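Local coordinates for conserved protein (PDB 2WNY) that is of unknown function but probably binds RNA, as a DUF54 family member linked to the archaeal exosome superoperon, at residues 60-63 against 64-68; 25-28 against 29-33; 15-18 against 19-23; 71-74 against 75-79. The protein carries 1 engineered substitution. All coordinates share one frame; numbering follows the deposited sequence.

From the N terminus the four contacts come in series, and none nests in or crosses another. Interaction 3 closes the turn between strand 8-17 and helix 23-30, and interaction 2 follows on that helix. The two touch through V26, whose CG1 lies 3.5 Å from L15 CD1, so that helix is seated on the strand. After strands 40-45 and 51-59, interaction 1 opens helix 62-76 and interaction 4 ends it, their centres about 16 Å apart. F68 CD1 of interaction 1 lies 3.7 Å from V33 O of interaction 2, joining helix 62-76 to the loop after helix 23-30. Interactions 3 and 4 lie on opposite sides of the chain's centre, about 28 Å apart between centres.

Interaction 1. Residues 60-63 against 64-68; sequences DRRR and ALREF
R62 and R66, one helical turn apart, lay their guanidinium groups flat on each other: the planes differ by 4° and the centres are 4.3 Å apart. R62 NH2 sits over a face of the R66 group, offset toward the rim, and R66 CD covers a face of the R62 group in the same way. The closest nitrogens, R62 NH2 and R66 NH1, are 3.4 Å apart; both are donors, so no bond joins them and like charges meet face to face. R62 gets there as an extended chain with CG anti to the backbone N (chi1 169°), whereas R66 bends at chi3 to turn its group parallel.

Backbone bonds hold the turn beneath. L65 N donates to R61 O at 3.0 Å, R66 N to R62 O at 2.9 Å and E67 N to R63 O at 3.1 Å, an unbroken i to i+4 series.

The L65 side chain folds back against carbonyl oxygens, CD1 3.6 Å from D60 O and CG 3.4 Å from R61 O. The same side chain packs on I8, I11 and L59 of the sheet, and A64 also meets L59.

R61 at the N-cap, the regular backbone bonds that follow and the leucine turned to the sheet mark the first turn of an amphipathic helix, here helix 62-76 soon after strand 51-59.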
# COMPACT_ATOMS: atom_id res chain seq x y z
N ASP A 60 5.24 -5.98 -9.35
CA ASP A 60 4.46 -7.11 -9.81
C ASP A 60 5.21 -8.45 -9.65
O ASP A 60 4.73 -9.47 -10.12
CB ASP A 60 3.96 -6.88 -11.25
CG ASP A 60 5.06 -7.09 -12.31
OD1 ASP A 60 6.26 -6.99 -11.97
OD2 ASP A 60 4.71 -7.33 -13.48
N ARG A 61 6.36 -8.44 -8.97
CA ARG A 61 7.12 -9.68 -8.71
C ARG A 61 6.27 -10.62 -7.87
O ARG A 61 5.81 -10.23 -6.80
CB ARG A 61 8.44 -9.41 -7.96
CG ARG A 61 9.49 -8.65 -8.74
CD ARG A 61 10.83 -8.55 -7.99
NE ARG A 61 10.75 -7.91 -6.67
CZ ARG A 61 10.72 -6.59 -6.45
NH1 ARG A 61 10.71 -5.71 -7.45
NH2 ARG A 61 10.68 -6.14 -5.20
N ARG A 62 6.09 -11.85 -8.35
CA ARG A 62 5.30 -12.87 -7.67
C ARG A 62 5.67 -13.07 -6.19
O ARG A 62 4.79 -13.11 -5.33
CB ARG A 62 5.44 -14.19 -8.42
CG ARG A 62 4.87 -15.36 -7.67
CD ARG A 62 4.99 -16.65 -8.41
NE ARG A 62 4.15 -17.64 -7.77
CZ ARG A 62 4.59 -18.59 -6.95
NH1 ARG A 62 5.88 -18.69 -6.68
NH2 ARG A 62 3.74 -19.43 -6.40
N ARG A 63 6.96 -13.21 -5.89
CA ARG A 63 7.42 -13.44 -4.52
C ARG A 63 7.05 -12.29 -3.57
O ARG A 63 6.56 -12.53 -2.46
CB ARG A 63 8.93 -13.75 -4.47
CG ARG A 63 9.26 -15.05 -5.26
CD ARG A 63 10.50 -15.77 -4.75
NE ARG A 63 11.73 -15.08 -5.12
CZ ARG A 63 12.57 -15.48 -6.07
NH1 ARG A 63 12.33 -16.58 -6.77
NH2 ARG A 63 13.67 -14.77 -6.32
N ALA A 64 7.22 -11.05 -4.01
CA ALA A 64 6.82 -9.91 -3.19
C ALA A 64 5.29 -9.80 -3.03
O ALA A 64 4.80 -9.47 -1.94
CB ALA A 64 7.41 -8.62 -3.73
N LEU A 65 4.55 -10.07 -4.11
CA LEU A 65 3.10 -9.94 -4.05
C LEU A 65 2.52 -10.97 -3.11
O LEU A 65 1.57 -10.69 -2.37
CB LEU A 65 2.45 -10.09 -5.43
CG LEU A 65 2.68 -8.96 -6.44
CD1 LEU A 65 2.05 -9.33 -7.78
CD2 LEU A 65 2.12 -7.67 -5.92
N ARG A 66 3.09 -12.16 -3.13
CA ARG A 66 2.55 -13.23 -2.32
C ARG A 66 2.87 -13.00 -0.85
O ARG A 66 2.01 -13.22 0.01
CB ARG A 66 2.98 -14.60 -2.84
CG ARG A 66 2.31 -14.93 -4.19
CD ARG A 66 2.66 -16.32 -4.69
NE ARG A 66 1.83 -17.36 -4.09
CZ ARG A 66 2.30 -18.36 -3.34
NH1 ARG A 66 3.60 -18.47 -3.09
NH2 ARG A 66 1.46 -19.26 -2.84
N GLU A 67 4.10 -12.58 -0.57
CA GLU A 67 4.49 -12.23 0.80
C GLU A 67 3.64 -11.08 1.36
O GLU A 67 3.27 -11.06 2.56
CB GLU A 67 5.98 -11.82 0.86
CG GLU A 67 6.42 -11.39 2.26
CD GLU A 67 7.93 -11.41 2.47
OE1 GLU A 67 8.68 -11.83 1.56
OE2 GLU A 67 8.38 -11.02 3.56
N PHE A 68 3.35 -10.11 0.51
CA PHE A 68 2.49 -9.02 0.91
C PHE A 68 1.08 -9.53 1.29
O PHE A 68 0.52 -9.13 2.32
CB PHE A 68 2.37 -8.00 -0.21
CG PHE A 68 1.40 -6.90 0.09
CD1 PHE A 68 1.81 -5.74 0.74
CD2 PHE A 68 0.04 -7.04 -0.24
CE1 PHE A 68 0.90 -4.71 1.04
CE2 PHE A 68 -0.88 -6.02 0.04
CZ PHE A 68 -0.46 -4.86 0.69

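Interaction 2. Residues 25-28 against 29-33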
# COMPACT_ATOMS: atom_id res chain seq x y z
N LYS A 25 15.56 5.59 6.91
CA LYS A 25 14.45 5.20 7.79
C LYS A 25 13.09 5.21 7.10
O LYS A 25 12.23 4.39 7.45
CB LYS A 25 14.41 6.10 9.01
CG LYS A 25 15.63 5.92 9.87
CD LYS A 25 15.43 6.47 11.26
CE LYS A 25 15.95 7.86 11.37
NZ LYS A 25 15.80 8.40 12.74
N VAL A 26 12.85 6.15 6.18
CA VAL A 26 11.62 6.14 5.41
C VAL A 26 11.54 4.82 4.58
O VAL A 26 10.49 4.17 4.52
CB VAL A 26 11.48 7.40 4.53
CG1 VAL A 26 10.21 7.34 3.65
CG2 VAL A 26 11.41 8.67 5.42
N ILE A 27 12.66 4.45 3.97
CA ILE A 27 12.72 3.23 3.17
C ILE A 27 12.61 2.02 4.09
O ILE A 27 11.93 1.05 3.76
CB ILE A 27 13.99 3.18 2.30
CG1 ILE A 27 13.84 4.10 1.07
CG2 ILE A 27 14.26 1.77 1.81
CD1 ILE A 27 15.16 4.48 0.42
N GLU A 28 13.26 2.07 5.26
CA GLU A 28 13.04 0.98 6.25
C GLU A 28 11.54 0.80 6.55
O GLU A 28 11.05 -0.33 6.61
CB GLU A 28 13.83 1.23 7.53
CG GLU A 28 13.74 0.11 8.55
CD GLU A 28 14.37 0.50 9.89
OE1 GLU A 28 15.16 1.46 9.93
OE2 GLU A 28 14.06 -0.15 10.90
N ALA A 29 10.82 1.90 6.77
CA ALA A 29 9.37 1.84 6.98
C ALA A 29 8.63 1.22 5.78
O ALA A 29 7.81 0.33 5.95
CB ALA A 29 8.82 3.25 7.29
N LEU A 30 8.94 1.67 4.57
CA LEU A 30 8.36 1.04 3.38
C LEU A 30 8.62 -0.46 3.33
O LEU A 30 7.71 -1.22 3.00
CB LEU A 30 8.94 1.67 2.11
CG LEU A 30 8.72 0.94 0.79
CD1 LEU A 30 7.21 0.99 0.45
CD2 LEU A 30 9.52 1.60 -0.31
N ARG A 31 9.84 -0.87 3.65
CA ARG A 31 10.20 -2.30 3.64
C ARG A 31 9.59 -3.12 4.77
O ARG A 31 9.74 -4.34 4.80
CB ARG A 31 11.72 -2.47 3.58
CG ARG A 31 12.23 -2.10 2.20
CD ARG A 31 13.72 -2.18 2.09
NE ARG A 31 14.10 -1.73 0.74
CZ ARG A 31 15.30 -1.31 0.39
NH1 ARG A 31 16.29 -1.28 1.27
NH2 ARG A 31 15.51 -0.92 -0.86
N ASN A 32 8.91 -2.45 5.70
CA ASN A 32 8.07 -3.18 6.64
C ASN A 32 6.69 -3.42 6.06
O ASN A 32 5.85 -4.06 6.65
CB ASN A 32 7.99 -2.44 7.97
CG ASN A 32 9.24 -2.62 8.80
OD1 ASN A 32 9.94 -3.61 8.66
ND2 ASN A 32 9.54 -1.66 9.65
N VAL A 33 6.44 -2.85 4.88
CA VAL A 33 5.17 -3.04 4.21
C VAL A 33 5.46 -3.86 2.96
O VAL A 33 4.79 -4.85 2.69
CB VAL A 33 4.51 -1.68 3.84
CG1 VAL A 33 3.22 -1.89 3.03
CG2 VAL A 33 4.21 -0.83 5.10
O HOH W 1 12.44 -2.74 6.99
O HOH W 2 12.23 -2.00 10.95
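E28 O draws partners from the chain and from solvent. N32 N makes a weak bond to it, 3.1 Å long with an N-H...O angle of 121°, and a water stands 2.8 Å from the same E28 O. That water also lies 3.1 Å from N32 OD1, but more acceptors surround it than it has protons, so it need not serve both at once. A second water links the side-chain ends: it donates to E28 OE2 at 2.6 Å and accepts from N32 ND2 at 3.0 Å. N32 ND2 also bonds to A102 O, in helix 99-103.

On another side of the helix, I27 CG2 sits over the centre of the R31 guanidinium, 3.5 Å from R31 CZ. The extended R31 chain, with chi2 177° and chi3 -177°, runs beside I27 to bring the flat group there, and R31 NH2 bonds to A37 O.

Regular backbone bonds carry these side chains, among them A29 N to K25 O, L30 N to V26 O and R31 N to I27 O, the last at 2.8 Å. V26 and L30 turn to strand 8-17, an amphipathic helix packed on an antiparallel sheet, as in alpha+beta folds.

Interaction 3. Residues 15-18 against 19-23; sequences LMVY and GTEDE
At the edge of the Y18 ring, in its plane, lies E21 OE1, 3.5 Å from CD2; the E21 carboxylate is turned 39° from the ring as the two side chains run alongside each other. Both belong to a type I beta turn, Y18 to E21, that carries the chain from strand 8-17 towards helix 23-30. Beyond this edge contact, Y18 OH bonds to Y47 N.

The same E21 oxygen accepts Y18 N in a nearly linear bond, 2.7 Å from N to OE1 with an N-H...O angle of 178°, using the lone pair anti to the other carboxylate oxygen. E21 places it there with CG anti to its carbonyl carbon (chi1 -68°), beside the backbone N, and the extended chain beyond it reaching Y18 N. E21 OE2 meets K99 NZ in a salt bridge, and K99 NZ also bonds to M16 O, so one lysine binds both strand and turn. Replacing E21 with an alanine would probably leave Y18 N without its side-chain acceptor and K99 without its counter-charge on the turn.

Apolar contact comes from V17, whose CG1 touches E21 CB at 3.9 Å and whose CG2 meets E23 CG at 4.1 Å; E23 itself pairs with R41. At the N-cap of the helix, D22 OD1 weakly accepts E24 N and K25 N.

The turn closes with E21 N donating to Y18 O at 3.0 Å, from above the carbonyl plane, while a water lies 2.9 Å from that Y18 O and 3.1 Å from E21 O.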
# COMPACT_ATOMS: atom_id res chain seq x y z
N LEU A 15 5.42 7.12 -1.27
CA LEU A 15 5.61 7.77 0.06
C LEU A 15 6.60 8.90 -0.07
O LEU A 15 7.28 9.02 -1.10
CB LEU A 15 5.94 6.80 1.21
CG LEU A 15 7.29 6.10 1.32
CD1 LEU A 15 7.39 5.47 2.70
CD2 LEU A 15 7.48 5.06 0.22
N MET A 16 6.63 9.76 0.94
CA MET A 16 7.33 11.02 0.82
C MET A 16 8.45 11.11 1.82
O MET A 16 8.37 10.53 2.92
CB MET A 16 6.36 12.19 0.98
CG MET A 16 4.92 11.74 0.86
SD MET A 16 3.89 12.84 -0.07
CE MET A 16 3.94 11.98 -1.63
N VAL A 17 9.49 11.84 1.44
CA VAL A 17 10.59 12.12 2.35
C VAL A 17 10.67 13.64 2.47
O VAL A 17 11.02 14.33 1.49
CB VAL A 17 11.94 11.60 1.83
CG1 VAL A 17 13.04 11.83 2.88
CG2 VAL A 17 11.85 10.10 1.46
N TYR A 18 10.38 14.13 3.66
CA TYR A 18 10.47 15.56 3.94
C TYR A 18 11.92 15.93 4.31
O TYR A 18 12.78 15.05 4.51
CB TYR A 18 9.44 15.98 4.99
CG TYR A 18 8.04 15.98 4.42
CD1 TYR A 18 7.48 17.14 3.88
CD2 TYR A 18 7.29 14.80 4.36
CE1 TYR A 18 6.22 17.14 3.31
CE2 TYR A 18 6.02 14.78 3.78
CZ TYR A 18 5.50 15.94 3.26
OH TYR A 18 4.27 15.93 2.68
N GLY A 19 12.18 17.22 4.38
CA GLY A 19 13.54 17.72 4.57
C GLY A 19 14.19 17.22 5.85
O GLY A 19 15.36 16.91 5.84
N THR A 20 13.44 17.12 6.95
CA THR A 20 14.03 16.65 8.20
C THR A 20 14.12 15.13 8.28
O THR A 20 14.69 14.61 9.23
CB THR A 20 13.23 17.10 9.42
OG1 THR A 20 11.90 16.55 9.34
CG2 THR A 20 13.22 18.63 9.49
N GLU A 21 13.54 14.42 7.32
CA GLU A 21 13.55 12.96 7.38
C GLU A 21 14.81 12.29 6.88
O GLU A 21 15.50 12.81 5.99
CB GLU A 21 12.34 12.38 6.68
CG GLU A 21 11.03 12.71 7.41
CD GLU A 21 9.88 12.03 6.74
OE1 GLU A 21 9.55 12.44 5.59
OE2 GLU A 21 9.34 11.07 7.33
N ASP A 22 15.10 11.13 7.47
CA ASP A 22 16.22 10.31 7.06
C ASP A 22 15.67 9.39 5.98
O ASP A 22 14.86 8.55 6.28
CB ASP A 22 16.71 9.49 8.26
CG ASP A 22 17.99 8.70 7.97
OD1 ASP A 22 18.07 7.99 6.96
OD2 ASP A 22 18.92 8.80 8.78
N GLU A 23 16.09 9.55 4.72
CA GLU A 23 15.55 8.66 3.67
C GLU A 23 15.71 7.15 3.99
O GLU A 23 14.84 6.35 3.65
CB GLU A 23 16.14 8.98 2.28
CG GLU A 23 15.44 8.20 1.14
CD GLU A 23 16.14 8.34 -0.20
OE1 GLU A 23 15.99 9.40 -0.81
OE2 GLU A 23 16.84 7.40 -0.63
O HOH W 3 15.41 14.49 3.39

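Interaction 4. Residues 71-74 against 75-79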
# COMPACT_ATOMS: atom_id res chain seq x y z
N LYS A 71 0.96 -11.14 4.71
CA LYS A 71 0.93 -10.18 5.81
C LYS A 71 -0.39 -9.39 5.82
O LYS A 71 -1.00 -9.17 6.87
CB LYS A 71 2.13 -9.23 5.72
CG LYS A 71 2.11 -8.05 6.68
CD LYS A 71 2.42 -8.46 8.10
CE LYS A 71 2.77 -7.24 8.94
NZ LYS A 71 3.54 -7.66 10.14
N PHE A 72 -0.84 -8.99 4.63
CA PHE A 72 -2.11 -8.30 4.48
C PHE A 72 -3.25 -9.12 5.09
O PHE A 72 -4.10 -8.58 5.84
CB PHE A 72 -2.36 -8.00 2.99
CG PHE A 72 -3.72 -7.40 2.69
CD1 PHE A 72 -3.88 -6.03 2.59
CD2 PHE A 72 -4.82 -8.23 2.46
CE1 PHE A 72 -5.14 -5.47 2.29
CE2 PHE A 72 -6.07 -7.68 2.17
CZ PHE A 72 -6.22 -6.31 2.08
N THR A 73 -3.26 -10.42 4.79
CA THR A 73 -4.26 -11.34 5.36
C THR A 73 -4.21 -11.43 6.89
O THR A 73 -5.26 -11.43 7.54
CB THR A 73 -4.17 -12.76 4.72
OG1 THR A 73 -4.28 -12.63 3.30
CG2 THR A 73 -5.28 -13.68 5.22
N GLU A 74 -3.01 -11.52 7.47
CA GLU A 74 -2.88 -11.58 8.94
C GLU A 74 -3.40 -10.28 9.57
O GLU A 74 -4.17 -10.30 10.53
CB GLU A 74 -1.42 -11.78 9.37
CG GLU A 74 -0.73 -13.01 8.80
CD GLU A 74 0.79 -12.94 8.92
OE1 GLU A 74 1.34 -11.88 9.31
OE2 GLU A 74 1.44 -13.97 8.62
N VAL A 75 -3.00 -9.16 8.99
CA VAL A 75 -3.37 -7.84 9.49
C VAL A 75 -4.90 -7.63 9.43
O VAL A 75 -5.50 -7.24 10.42
CB VAL A 75 -2.61 -6.70 8.73
CG1 VAL A 75 -3.15 -5.32 9.09
CG2 VAL A 75 -1.10 -6.78 9.02
N PHE A 76 -5.50 -7.94 8.29
CA PHE A 76 -6.88 -7.51 8.01
C PHE A 76 -7.98 -8.58 8.10
O PHE A 76 -9.16 -8.29 7.83
CB PHE A 76 -6.92 -6.75 6.67
CG PHE A 76 -6.20 -5.44 6.73
CD1 PHE A 76 -6.62 -4.45 7.63
CD2 PHE A 76 -5.09 -5.19 5.92
CE1 PHE A 76 -5.96 -3.24 7.71
CE2 PHE A 76 -4.40 -3.96 5.98
CZ PHE A 76 -4.84 -2.98 6.88
N ARG A 77 -7.59 -9.80 8.50
CA ARG A 77 -8.54 -10.88 8.85
C ARG A 77 -9.59 -10.29 9.78
O ARG A 77 -9.23 -9.68 10.80
CB ARG A 77 -7.77 -12.02 9.53
CG ARG A 77 -8.59 -13.17 10.17
CD ARG A 77 -9.12 -14.18 9.15
NE ARG A 77 -8.07 -14.74 8.29
CZ ARG A 77 -8.29 -15.53 7.24
NH1 ARG A 77 -9.53 -15.88 6.90
NH2 ARG A 77 -7.26 -15.98 6.53
N GLY A 78 -10.86 -10.42 9.41
CA GLY A 78 -11.99 -9.91 10.20
C GLY A 78 -12.09 -8.40 10.31
O GLY A 78 -12.82 -7.88 11.16
N ARG A 79 -11.37 -7.68 9.46
CA ARG A 79 -11.39 -6.23 9.50
C ARG A 79 -11.84 -5.68 8.15
O ARG A 79 -11.40 -4.61 7.70
CB ARG A 79 -9.99 -5.70 9.87
CG ARG A 79 -9.63 -5.91 11.33
CD ARG A 79 -8.20 -5.54 11.62
NE ARG A 79 -7.98 -4.10 11.46
CZ ARG A 79 -6.81 -3.49 11.64
NH1 ARG A 79 -5.73 -4.18 11.98
NH2 ARG A 79 -6.72 -2.17 11.49
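F72 and F76 meet aromatic to aromatic, one helical turn apart. F76 CD2 stands over one face of the F72 ring, offset toward the rim, and comes within 3.6 Å of F72 CE1. The planes are inclined by 57° and the centroids lie 5.2 Å apart, an oblique pairing. F72 CG is anti to the backbone N (chi1 174°), F76 CG anti to its carbonyl carbon, which brings the rings together. A leucine in place of F72 would probably lose the flat surface beneath F76 CD2 and leave a gap in the core.

K71 CE lies 3.9 Å from V75 CG2, an aliphatic contact; T73 CG2 lies against the R77 guanidinium, 3.3 Å from NH2.

Among backbone bonds, V75 N to K71 O and F76 N to F72 O, both 2.9 Å, are regular, while R77 N to T73 O is weak, its N-H...O angle only 133°. R77 leaves helical geometry inside a type II turn from F76 to R79, closed by R79 N to F76 O at 2.8 Å.

On the buried side, F72 packs on L93 and L95 of strand 92-98 and I136 of helix 129-139, and F76 also touches L95; T73 meets I139, and K71 makes a cation-pi contact with W107.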